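Side-chain contacts in maltose-binding protein MalE1 (Thermotoga maritima, PDB 6DTU), which binds maltotetraose in this structure and probably serves as the sugar-capturing solute-binding protein of a maltose transport system: residues F163-Y168 / P249-G254; L205-N210 / V351-A356; T283-I286 / E290-Y293; K45-A50 / V66-V71. All coordinates share one frame; numbering follows the deposited sequence. Where two conformers were deposited one is given.

Interaction 1. Residues F163-Y168 / P249-G254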
loop_
_atom_site.group_PDB
_atom_site.type_symbol
_atom_site.label_atom_id
_atom_site.label_comp_id
_atom_site.label_asym_id
_atom_site.label_seq_id
_atom_site.Cartn_x
_atom_site.Cartn_y
_atom_site.Cartn_z
ATOM N N PHE A 163 -8.757 12.308 2.999
ATOM C CA PHE A 163 -9.833 12.012 2.067
ATOM C C PHE A 163 -11.183 11.941 2.757
ATOM O O PHE A 163 -12.199 12.325 2.164
ATOM C CB PHE A 163 -9.549 10.704 1.331
ATOM C CG PHE A 163 -8.266 10.717 0.518
ATOM C CD1 PHE A 163 -7.735 11.895 0.019
ATOM C CD2 PHE A 163 -7.604 9.533 0.256
ATOM C CE1 PHE A 163 -6.563 11.884 -0.715
ATOM C CE2 PHE A 163 -6.460 9.508 -0.480
ATOM C CZ PHE A 163 -5.924 10.692 -0.971
ATOM N N GLY A 164 -11.224 11.466 3.997
ATOM C CA GLY A 164 -12.501 11.383 4.687
ATOM C C GLY A 164 -13.193 12.729 4.783
ATOM O O GLY A 164 -14.416 12.825 4.638
ATOM N N TYR A 165 -12.425 13.795 4.973
ATOM C CA TYR A 165 -13.023 15.114 5.101
ATOM C C TYR A 165 -13.192 15.832 3.763
ATOM O O TYR A 165 -13.707 16.954 3.742
ATOM C CB TYR A 165 -12.210 15.973 6.080
ATOM C CG TYR A 165 -12.521 15.734 7.544
ATOM C CD1 TYR A 165 -13.779 16.026 8.057
ATOM C CD2 TYR A 165 -11.557 15.247 8.416
ATOM C CE1 TYR A 165 -14.075 15.826 9.394
ATOM C CE2 TYR A 165 -11.842 15.042 9.763
ATOM C CZ TYR A 165 -13.108 15.335 10.240
ATOM O OH TYR A 165 -13.430 15.137 11.565
ATOM N N GLY A 166 -12.774 15.230 2.646
ATOM C CA GLY A 166 -12.994 15.840 1.347
ATOM C C GLY A 166 -11.754 16.294 0.613
ATOM O O GLY A 166 -11.882 16.924 -0.445
ATOM N N GLY A 167 -10.564 16.050 1.144
ATOM C CA GLY A 167 -9.366 16.262 0.360
ATOM C C GLY A 167 -9.294 15.279 -0.788
ATOM O O GLY A 167 -10.005 14.281 -0.813
ATOM N N TYR A 168 -8.452 15.582 -1.773
ATOM C CA TYR A 168 -8.247 14.669 -2.900
ATOM C C TYR A 168 -6.880 14.952 -3.505
ATOM O O TYR A 168 -6.318 16.028 -3.308
ATOM C CB TYR A 168 -9.374 14.758 -3.943
ATOM C CG TYR A 168 -9.607 16.149 -4.506
ATOM C CD1 TYR A 168 -8.839 16.631 -5.561
ATOM C CD2 TYR A 168 -10.595 16.975 -3.988
ATOM C CE1 TYR A 168 -9.048 17.910 -6.083
ATOM C CE2 TYR A 168 -10.805 18.246 -4.506
ATOM C CZ TYR A 168 -10.030 18.706 -5.543
ATOM O OH TYR A 168 -10.249 19.969 -6.036
ATOM N N PRO A 249 -11.853 4.016 12.685
ATOM C CA PRO A 249 -13.031 4.638 13.292
ATOM C C PRO A 249 -13.420 5.902 12.538
ATOM O O PRO A 249 -12.566 6.596 11.981
ATOM C CB PRO A 249 -12.562 4.947 14.717
ATOM C CG PRO A 249 -11.481 3.900 14.983
ATOM C CD PRO A 249 -10.789 3.737 13.668
ATOM N N ASP A 250 -14.731 6.164 12.475
ATOM C CA ASP A 250 -15.224 7.352 11.793
ATOM C C ASP A 250 -14.566 8.591 12.382
ATOM O O ASP A 250 -14.390 8.698 13.599
ATOM C CB ASP A 250 -16.742 7.485 11.955
ATOM C CG ASP A 250 -17.531 6.443 11.168
ATOM O OD1 ASP A 250 -17.050 5.926 10.131
ATOM O OD2 ASP A 250 -18.657 6.131 11.612
ATOM N N LEU A 251 -14.201 9.537 11.509
ATOM C CA LEU A 251 -13.496 10.730 11.968
ATOM C C LEU A 251 -14.389 11.575 12.861
ATOM O O LEU A 251 -13.926 12.201 13.827
ATOM C CB LEU A 251 -13.014 11.536 10.770
ATOM C CG LEU A 251 -12.355 10.684 9.692
ATOM C CD1 LEU A 251 -11.900 11.596 8.565
ATOM C CD2 LEU A 251 -11.197 9.892 10.298
ATOM N N GLU A 252 -15.665 11.640 12.513
ATOM C CA GLU A 252 -16.699 12.260 13.327
ATOM C C GLU A 252 -18.024 11.696 12.849
ATOM O O GLU A 252 -18.053 10.907 11.893
ATOM C CB GLU A 252 -16.664 13.800 13.222
ATOM C CG GLU A 252 -16.938 14.390 11.847
ATOM C CD GLU A 252 -16.956 15.913 11.868
ATOM O OE1 GLU A 252 -15.870 16.527 11.899
ATOM O OE2 GLU A 252 -18.063 16.493 11.866
ATOM N N PRO A 253 -19.131 11.976 13.559
ATOM C CA PRO A 253 -20.412 11.402 13.132
ATOM C C PRO A 253 -20.720 11.698 11.666
ATOM O O PRO A 253 -20.711 12.864 11.244
ATOM C CB PRO A 253 -21.410 12.079 14.078
ATOM C CG PRO A 253 -20.606 12.237 15.330
ATOM C CD PRO A 253 -19.281 12.712 14.829
ATOM N N GLY A 254 -20.952 10.648 10.883
ATOM C CA GLY A 254 -21.271 10.778 9.469
ATOM C C GLY A 254 -20.104 11.031 8.543
ATOM O O GLY A 254 -20.324 11.337 7.366
#

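Interaction 2. Residues L205-N210 / V351-A356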
loop_
_atom_site.group_PDB
_atom_site.type_symbol
_atom_site.label_atom_id
_atom_site.label_comp_id
_atom_site.label_asym_id
_atom_site.label_seq_id
_atom_site.Cartn_x
_atom_site.Cartn_y
_atom_site.Cartn_z
ATOM N N LEU A 205 -0.081 10.280 19.503
ATOM C CA LEU A 205 1.002 10.006 18.577
ATOM C C LEU A 205 2.215 10.824 18.975
ATOM O O LEU A 205 2.099 11.950 19.479
ATOM C CB LEU A 205 0.626 10.372 17.142
ATOM C CG LEU A 205 -0.410 9.475 16.485
ATOM C CD1 LEU A 205 -0.691 9.987 15.094
ATOM C CD2 LEU A 205 0.033 8.004 16.477
ATOM N N ASP A 206 3.359 10.265 18.722
ATOM C CA ASP A 206 4.605 10.941 18.989
ATOM C C ASP A 206 5.214 11.409 17.678
ATOM O O ASP A 206 5.110 10.709 16.663
ATOM C CB ASP A 206 5.580 9.998 19.697
ATOM C CG ASP A 206 6.856 10.706 20.138
ATOM O OD1 ASP A 206 6.851 11.319 21.231
ATOM O OD2 ASP A 206 7.854 10.684 19.384
ATOM N N PRO A 207 5.853 12.580 17.671
ATOM C CA PRO A 207 6.419 13.127 16.432
ATOM C C PRO A 207 7.367 12.184 15.706
ATOM O O PRO A 207 7.535 12.298 14.494
ATOM C CB PRO A 207 7.154 14.385 16.917
ATOM C CG PRO A 207 6.442 14.785 18.169
ATOM C CD PRO A 207 5.945 13.522 18.802
ATOM N N SER A 208 7.974 11.240 16.416
ATOM C CA SER A 208 8.907 10.312 15.791
ATOM C C SER A 208 8.243 9.053 15.245
ATOM O O SER A 208 8.935 8.237 14.625
ATOM C CB SER A 208 9.979 9.886 16.795
ATOM O OG SER A 208 9.383 9.191 17.870
ATOM N N ASP A 209 6.934 8.883 15.434
ATOM C CA ASP A 209 6.265 7.652 15.015
ATOM C C ASP A 209 6.432 7.429 13.513
ATOM O O ASP A 209 6.232 8.350 12.715
ATOM C CB ASP A 209 4.771 7.702 15.351
ATOM C CG ASP A 209 4.483 7.503 16.825
ATOM O OD1 ASP A 209 5.359 6.987 17.555
ATOM O OD2 ASP A 209 3.348 7.826 17.237
ATOM N N ASN A 210 6.851 6.221 13.142
ATOM C CA ASN A 210 7.029 5.857 11.738
ATOM C C ASN A 210 6.543 4.423 11.523
ATOM O O ASN A 210 5.998 3.774 12.428
ATOM C CB ASN A 210 8.473 6.060 11.243
ATOM C CG ASN A 210 9.477 5.188 11.965
ATOM O OD1 ASN A 210 9.119 4.212 12.618
ATOM N ND2 ASN A 210 10.762 5.484 11.776
ATOM N N VAL A 351 4.278 19.373 10.223
ATOM C CA VAL A 351 3.121 19.497 11.102
ATOM C C VAL A 351 3.347 18.736 12.404
ATOM O O VAL A 351 3.139 19.270 13.499
ATOM C CB VAL A 351 1.844 19.028 10.386
ATOM C CG1 VAL A 351 0.693 18.953 11.382
ATOM C CG2 VAL A 351 1.489 19.969 9.232
ATOM N N VAL A 352 3.752 17.465 12.310
ATOM C CA VAL A 352 3.879 16.687 13.535
ATOM C C VAL A 352 5.019 17.167 14.408
ATOM O O VAL A 352 5.047 16.862 15.606
ATOM C CB VAL A 352 3.943 15.159 13.326
ATOM C CG1 VAL A 352 2.692 14.650 12.649
ATOM C CG2 VAL A 352 5.185 14.790 12.552
ATOM N N ASN A 353 5.967 17.904 13.840
ATOM C CA ASN A 353 7.063 18.465 14.616
ATOM C C ASN A 353 6.823 19.919 15.015
ATOM O O ASN A 353 7.737 20.565 15.532
ATOM C CB ASN A 353 8.392 18.284 13.881
ATOM C CG ASN A 353 8.851 16.822 13.857
ATOM O OD1 ASN A 353 8.847 16.165 12.805
ATOM N ND2 ASN A 353 9.249 16.311 15.026
ATOM N N GLY A 354 5.614 20.432 14.809
ATOM C CA GLY A 354 5.286 21.781 15.245
ATOM C C GLY A 354 6.111 22.853 14.566
ATOM O O GLY A 354 6.418 23.886 15.180
ATOM N N LYS A 355 6.421 22.664 13.284
ATOM C CA LYS A 355 7.289 23.577 12.560
ATOM C C LYS A 355 6.531 24.534 11.665
ATOM O O LYS A 355 7.132 25.493 11.169
ATOM C CB LYS A 355 8.270 22.811 11.668
ATOM C CG LYS A 355 9.046 21.755 12.388
ATOM C CD LYS A 355 10.376 22.297 12.843
ATOM C CE LYS A 355 10.972 21.398 13.903
ATOM N NZ LYS A 355 11.701 22.171 14.953
ATOM N N ALA A 356 5.242 24.289 11.443
ATOM C CA ALA A 356 4.409 25.105 10.578
ATOM C C ALA A 356 2.955 24.786 10.891
ATOM O O ALA A 356 2.637 23.716 11.425
ATOM C CB ALA A 356 4.704 24.842 9.091
#

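Interaction 3. Residues T283-I286 / E290-Y293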
loop_
_atom_site.group_PDB
_atom_site.type_symbol
_atom_site.label_atom_id
_atom_site.label_comp_id
_atom_site.label_asym_id
_atom_site.label_seq_id
_atom_site.Cartn_x
_atom_site.Cartn_y
_atom_site.Cartn_z
ATOM N N THR A 283 2.385 -15.451 -16.790
ATOM C CA THR A 283 1.063 -15.840 -17.297
ATOM C C THR A 283 0.792 -17.333 -17.165
ATOM O O THR A 283 -0.358 -17.736 -16.950
ATOM C CB THR A 283 0.883 -15.409 -18.758
ATOM O OG1 THR A 283 1.849 -16.093 -19.572
ATOM C CG2 THR A 283 1.022 -13.886 -18.886
ATOM N N SER A 284 1.805 -18.171 -17.356
ATOM C CA SER A 284 1.574 -19.609 -17.412
ATOM C C SER A 284 1.666 -20.281 -16.052
ATOM O O SER A 284 1.254 -21.442 -15.922
ATOM C CB SER A 284 2.602 -20.273 -18.333
ATOM O OG SER A 284 3.861 -20.395 -17.664
ATOM N N PHE A 285 2.225 -19.593 -15.057
ATOM C CA PHE A 285 2.527 -20.194 -13.761
ATOM C C PHE A 285 2.019 -19.308 -12.632
ATOM O O PHE A 285 1.157 -19.727 -11.860
ATOM C CB PHE A 285 4.044 -20.437 -13.631
ATOM C CG PHE A 285 4.487 -21.007 -12.293
ATOM C CD1 PHE A 285 3.794 -22.056 -11.691
ATOM C CD2 PHE A 285 5.649 -20.547 -11.681
ATOM C CE1 PHE A 285 4.206 -22.589 -10.479
ATOM C CE2 PHE A 285 6.075 -21.096 -10.465
ATOM C CZ PHE A 285 5.361 -22.131 -9.880
ATOM N N ILE A 286 2.517 -18.074 -12.542
ATOM C CA ILE A 286 2.140 -17.206 -11.428
ATOM C C ILE A 286 0.641 -16.902 -11.462
ATOM O O ILE A 286 -0.016 -16.808 -10.419
ATOM C CB ILE A 286 3.030 -15.943 -11.403
ATOM C CG1 ILE A 286 4.481 -16.307 -11.083
ATOM C CG2 ILE A 286 2.543 -14.912 -10.385
ATOM C CD1 ILE A 286 4.678 -16.880 -9.676
ATOM N N GLU A 290 -4.085 -22.072 -8.335
ATOM C CA GLU A 290 -3.346 -22.596 -7.191
ATOM C C GLU A 290 -2.205 -21.670 -6.800
ATOM O O GLU A 290 -1.974 -21.423 -5.612
ATOM C CB GLU A 290 -2.802 -23.980 -7.507
ATOM C CG GLU A 290 -3.792 -25.080 -7.253
ATOM C CD GLU A 290 -3.090 -26.404 -7.116
ATOM O OE1 GLU A 290 -2.296 -26.548 -6.160
ATOM O OE2 GLU A 290 -3.293 -27.270 -7.992
ATOM N N THR A 291 -1.478 -21.148 -7.787
ATOM C CA THR A 291 -0.327 -20.323 -7.451
ATOM C C THR A 291 -0.753 -19.035 -6.790
ATOM O O THR A 291 -0.118 -18.593 -5.829
ATOM C CB THR A 291 0.490 -20.005 -8.686
ATOM O OG1 THR A 291 0.651 -21.205 -9.433
ATOM C CG2 THR A 291 1.840 -19.489 -8.246
ATOM N N MET A 292 -1.851 -18.433 -7.276
ATOM C CA MET A 292 -2.345 -17.197 -6.678
ATOM C C MET A 292 -2.841 -17.438 -5.260
ATOM O O MET A 292 -2.677 -16.578 -4.383
ATOM C CB MET A 292 -3.429 -16.602 -7.580
ATOM C CG MET A 292 -2.855 -15.881 -8.775
ATOM S SD MET A 292 -2.208 -14.293 -8.239
ATOM C CE MET A 292 -1.407 -13.661 -9.730
ATOM N N TYR A 293 -3.411 -18.614 -5.005
ATOM C CA TYR A 293 -3.851 -18.933 -3.656
ATOM C C TYR A 293 -2.659 -19.175 -2.737
ATOM O O TYR A 293 -2.658 -18.711 -1.590
ATOM C CB TYR A 293 -4.831 -20.107 -3.718
ATOM C CG TYR A 293 -5.455 -20.529 -2.414
ATOM C CD1 TYR A 293 -5.998 -19.593 -1.561
ATOM C CD2 TYR A 293 -5.615 -21.876 -2.105
ATOM C CE1 TYR A 293 -6.613 -19.978 -0.360
ATOM C CE2 TYR A 293 -6.228 -22.271 -0.926
ATOM C CZ TYR A 293 -6.724 -21.326 -0.066
ATOM O OH TYR A 293 -7.337 -21.721 1.093
#

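Interaction 4. Residues K45-A50 / V66-V71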
loop_
_atom_site.group_PDB
_atom_site.type_symbol
_atom_site.label_atom_id
_atom_site.label_comp_id
_atom_site.label_asym_id
_atom_site.label_seq_id
_atom_site.Cartn_x
_atom_site.Cartn_y
_atom_site.Cartn_z
ATOM N N LYS A 45 15.233 2.292 -7.247
ATOM C CA LYS A 45 16.309 1.437 -7.729
ATOM C C LYS A 45 16.070 1.026 -9.175
ATOM O O LYS A 45 17.014 0.950 -9.971
ATOM C CB LYS A 45 16.450 0.211 -6.827
ATOM C CG LYS A 45 17.688 -0.647 -7.081
ATOM C CD LYS A 45 17.636 -1.947 -6.288
ATOM C CE LYS A 45 18.909 -2.778 -6.480
ATOM N NZ LYS A 45 20.087 -2.170 -5.826
ATOM N N PHE A 46 14.810 0.742 -9.534
ATOM C CA PHE A 46 14.510 0.304 -10.891
ATOM C C PHE A 46 14.683 1.449 -11.888
ATOM O O PHE A 46 15.215 1.254 -12.982
ATOM C CB PHE A 46 13.092 -0.267 -10.917
ATOM C CG PHE A 46 12.754 -0.969 -12.184
ATOM C CD1 PHE A 46 13.297 -2.215 -12.466
ATOM C CD2 PHE A 46 11.865 -0.401 -13.089
ATOM C CE1 PHE A 46 12.985 -2.876 -13.627
ATOM C CE2 PHE A 46 11.560 -1.067 -14.260
ATOM C CZ PHE A 46 12.117 -2.308 -14.518
ATOM N N LEU A 47 14.260 2.653 -11.512
ATOM C CA LEU A 47 14.482 3.807 -12.381
ATOM C C LEU A 47 15.964 3.999 -12.659
ATOM O O LEU A 47 16.350 4.386 -13.766
ATOM C CB LEU A 47 13.900 5.063 -11.727
ATOM C CG LEU A 47 12.374 5.167 -11.718
ATOM C CD1 LEU A 47 11.916 6.243 -10.716
ATOM C CD2 LEU A 47 11.912 5.508 -13.087
ATOM N N THR A 48 16.804 3.746 -11.664
ATOM C CA THR A 48 18.240 3.904 -11.853
ATOM C C THR A 48 18.828 2.723 -12.625
ATOM O O THR A 48 19.595 2.915 -13.575
ATOM C CB THR A 48 18.933 4.014 -10.490
ATOM O OG1 THR A 48 18.468 5.176 -9.791
ATOM C CG2 THR A 48 20.445 4.120 -10.670
ATOM N N ALA A 49 18.482 1.494 -12.236
ATOM C CA ALA A 49 19.178 0.324 -12.758
ATOM C C ALA A 49 18.647 -0.141 -14.115
ATOM O O ALA A 49 19.405 -0.694 -14.920
ATOM C CB ALA A 49 19.106 -0.826 -11.750
ATOM N N ALA A 50 17.350 -0.001 -14.371
ATOM C CA ALA A 50 16.804 -0.546 -15.614
ATOM C C ALA A 50 17.461 0.017 -16.868
ATOM O O ALA A 50 17.864 -0.777 -17.734
ATOM C CB ALA A 50 15.272 -0.486 -15.631
ATOM N N VAL A 66 2.612 2.447 -12.194
ATOM C CA VAL A 66 2.488 1.984 -13.580
ATOM C C VAL A 66 2.687 3.124 -14.576
ATOM O O VAL A 66 3.436 2.987 -15.548
ATOM C CB VAL A 66 1.148 1.255 -13.802
ATOM C CG1 VAL A 66 0.911 1.040 -15.277
ATOM C CG2 VAL A 66 1.124 -0.063 -13.080
ATOM N N GLY A 67 1.974 4.241 -14.393
ATOM C CA GLY A 67 2.057 5.315 -15.376
ATOM C C GLY A 67 3.463 5.854 -15.572
ATOM O O GLY A 67 3.933 5.998 -16.703
ATOM N N GLU A 68 4.160 6.150 -14.473
ATOM C CA GLU A 68 5.535 6.629 -14.582
ATOM C C GLU A 68 6.419 5.613 -15.308
ATOM O O GLU A 68 7.184 5.972 -16.209
ATOM C CB GLU A 68 6.083 6.948 -13.193
ATOM C CG GLU A 68 7.530 7.432 -13.205
ATOM C CD GLU A 68 8.108 7.633 -11.825
ATOM O OE1 GLU A 68 7.525 7.146 -10.830
ATOM O OE2 GLU A 68 9.175 8.270 -11.731
ATOM N N LEU A 69 6.349 4.337 -14.914
ATOM C CA LEU A 69 7.218 3.354 -15.543
ATOM C C LEU A 69 6.847 3.103 -17.005
ATOM O O LEU A 69 7.734 2.866 -17.831
ATOM C CB LEU A 69 7.243 2.069 -14.724
ATOM C CG LEU A 69 7.825 2.236 -13.325
ATOM C CD1 LEU A 69 7.758 0.916 -12.573
ATOM C CD2 LEU A 69 9.256 2.779 -13.316
ATOM N N ALA A 70 5.559 3.177 -17.348
ATOM C CA ALA A 70 5.142 2.915 -18.724
ATOM C C ALA A 70 5.552 4.047 -19.654
ATOM O O ALA A 70 6.044 3.800 -20.762
ATOM C CB ALA A 70 3.633 2.685 -18.778
ATOM N N VAL A 71 5.343 5.298 -19.233
ATOM C CA VAL A 71 5.670 6.423 -20.108
ATOM C C VAL A 71 7.176 6.567 -20.271
ATOM O O VAL A 71 7.644 7.099 -21.287
ATOM C CB VAL A 71 5.035 7.740 -19.629
ATOM C CG1 VAL A 71 3.538 7.588 -19.480
ATOM C CG2 VAL A 71 5.680 8.216 -18.360
#

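Interaction 1. Residues F163-Y168 / P249-G254
Tyr165 meets Glu252 through its hydroxyl and Leu251 through the CD2-CE2 side of its ring. Tyr165 OH donates to Glu252 OE1 at 2.8 Å, and OE1 accepts through its anti lone pair. Glu252 CG sits between its backbone N and carbonyl carbon (chi1 63°), and the extended chain beyond it brings OE1 to the hydroxyl. OE1 lies at the edge of the ring near its plane, 3.2 Å from Tyr165 CE1, while the carboxylate stands 79° to the ring. Leu251 comes obliquely instead: its CD1 sits 3.6 Å from Tyr165 CE2. The same methyl packs 3.9 Å from Gly164 CA, where any side-chain CB would collide with it. A phenylalanine in place of Tyr165 would probably keep the leucine contact but leave Glu252 OE1 without its hydroxyl donor. Further out, Lys191 makes a salt bridge to the same OE1. Behind Tyr165, Gly166 takes a positive phi (113°) in a Schellman motif that closes the helix, with Gly166 N bonded to Phe163 O. The contact joins the C-terminal end of helix 155-164 to the loop between strands 243-246 and 260-268, with Leu251 also touching Met127 of helix 127-140 and Leu195 of helix 187-201.

Interaction 2. Residues L205-N210 / V351-A356
Asp206 OD2, gripped by two groups of Ser208, helps fix the turn that sets Pro207 against Val352. Ser208 OG donates to it at 2.6 Å, on the anti side and 23° out of the carboxylate plane. Ser208 N reaches the same oxygen at 3.0 Å from the opposite face, in a nearly straight bond (164°). The backbone bond makes this an Asx turn, and it is combined with a type I beta turn from Asp206 to Asp209, closed by Asp209 N to Asp206 O at 2.9 Å. Asp209 turns its own side chain back on the start of the turn: its OD2 takes the hydrogen of Asp206 N from well above the carboxylate plane and also forms a salt bridge with Arg146. Two carboxylates therefore brace one short loop, and the nearby arginine is likely to keep that of Asp209 ionised.

Across the contact, helix 341-352 ends in a Schellman motif with Gly354 at its C-prime position, where Gly354 N bonds to Val351 O and Lys355 N to Leu350 O. The contact joins this helix end to the loop between helices 187-201 and 211-219, and Val352 also touches Leu196 and Val200 of helix 187-201. Across the joint the meeting is one of van der Waals contacts. Pro207 lays the CB-CG edge of its ring along the last carbonyl of the helix. Pro207 CB stands 3.5 Å from Val352 O, and Val352 CG2 in turn comes within 3.9 Å of Pro207 O.

Interaction 3. Residues T283-I286 / E290-Y293
Thr291 and Met292 carry the second helix's side of this joint, meeting Phe285 and Ile286 at the end of the first. Thr291 comes first, with its CB directed toward the earlier helix. In the conformer given, one of two in the model, its OG1 donates to Phe285 O at 2.9 Å, the oxygen being approached at a C=O...OG1 angle of 146° with the donor tilted 34° from the carbonyl plane. OG1 stands beside the backbone N (chi1 -46°), a torsion that directs the hydroxyl to this carbonyl. The bond belongs to that conformer and need not hold in the other. The methyl, Thr291 CG2, meets Ile286 CD1 at 4.1 Å.

Met292 follows and folds its chain across the end of the earlier helix. Met292 CG, set beside the backbone N by chi1, lies 3.4 Å from Ile286 O; the bend at chi2 then turns the sulfur and methyl back, so that Met292 CE lies 3.5 Å from the same oxygen. CE goes on to touch Ile286 CG2 at 4.2 Å, the two side chains crossing at about a right angle. An alanine at Met292 would probably open a gap beside Ile286 and strip the apolar cover from its carbonyl. Met292 also touches Ile104 and Tyr106 of strand 100-109.

Phe285, Ile286 and Thr291 all touch Leu20 of helix 14-28. This is a pair of consecutive helices joined by a very short link: helix 275-286 ends in a wider pi-type turn, and the first turn of helix 289-298 packs against that end.

Interaction 4. Residues K45-A50 / V66-V71
Leu47 reaches over to Glu68 and Leu69. CB leaves the backbone heading for helix 66-71, and CG lies beside the backbone N (chi1 -73°), which carries both methyls across to the other helix. There they part: Leu47 CD1 rests 3.6 Å from Glu68 OE2, while Leu47 CD2 packs on Leu69 CD2 at 3.8 Å. The first is a van der Waals touch against an extended side chain crossing at about a right angle; the charge of Glu68 is answered elsewhere, by a salt bridge from OE1 to Lys43. Leu69 CD2 has a second neighbour, Phe46 CD2 at 4.1 Å, which it meets at the ring edge near the ring plane. One face of that ring is taken by Ala50, whose CB lies 3.7 Å above the ring centre.

The two helical segments run almost exactly parallel, 3° apart in direction, their axes 11.8 Å apart at closest approach. Helix 39-49 is the helix of a beta-alpha-beta crossover between strands 31-36 and 58-62; Phe46 also touches Trp8 on strand 4-9, which lies between the two and runs parallel to both, and helix 66-71 follows strand 58-62, with Val66 and Ala70 against Tyr102 of strand 100-109.

The four contacts form two groups, in keeping with the two-lobed build of solute-binding proteins. Interactions 1 and 2, with centres 21 Å apart, lean on the same helix 187-201, and their segments alternate along the chain. Interactions 3 and 4, centres 25 Å apart, both pack against the large mixed sheet, sharing strand 100-109. Between groups the spacing grows: 33 Å between the centres of interactions 1 and 4, 43 Å between those of interactions 2 and 3, each pair on opposite sides of the chain's centre. Interaction 4 comes near the bound sugar, with the side chain of Glu68 about 7 Å from a glucose unit.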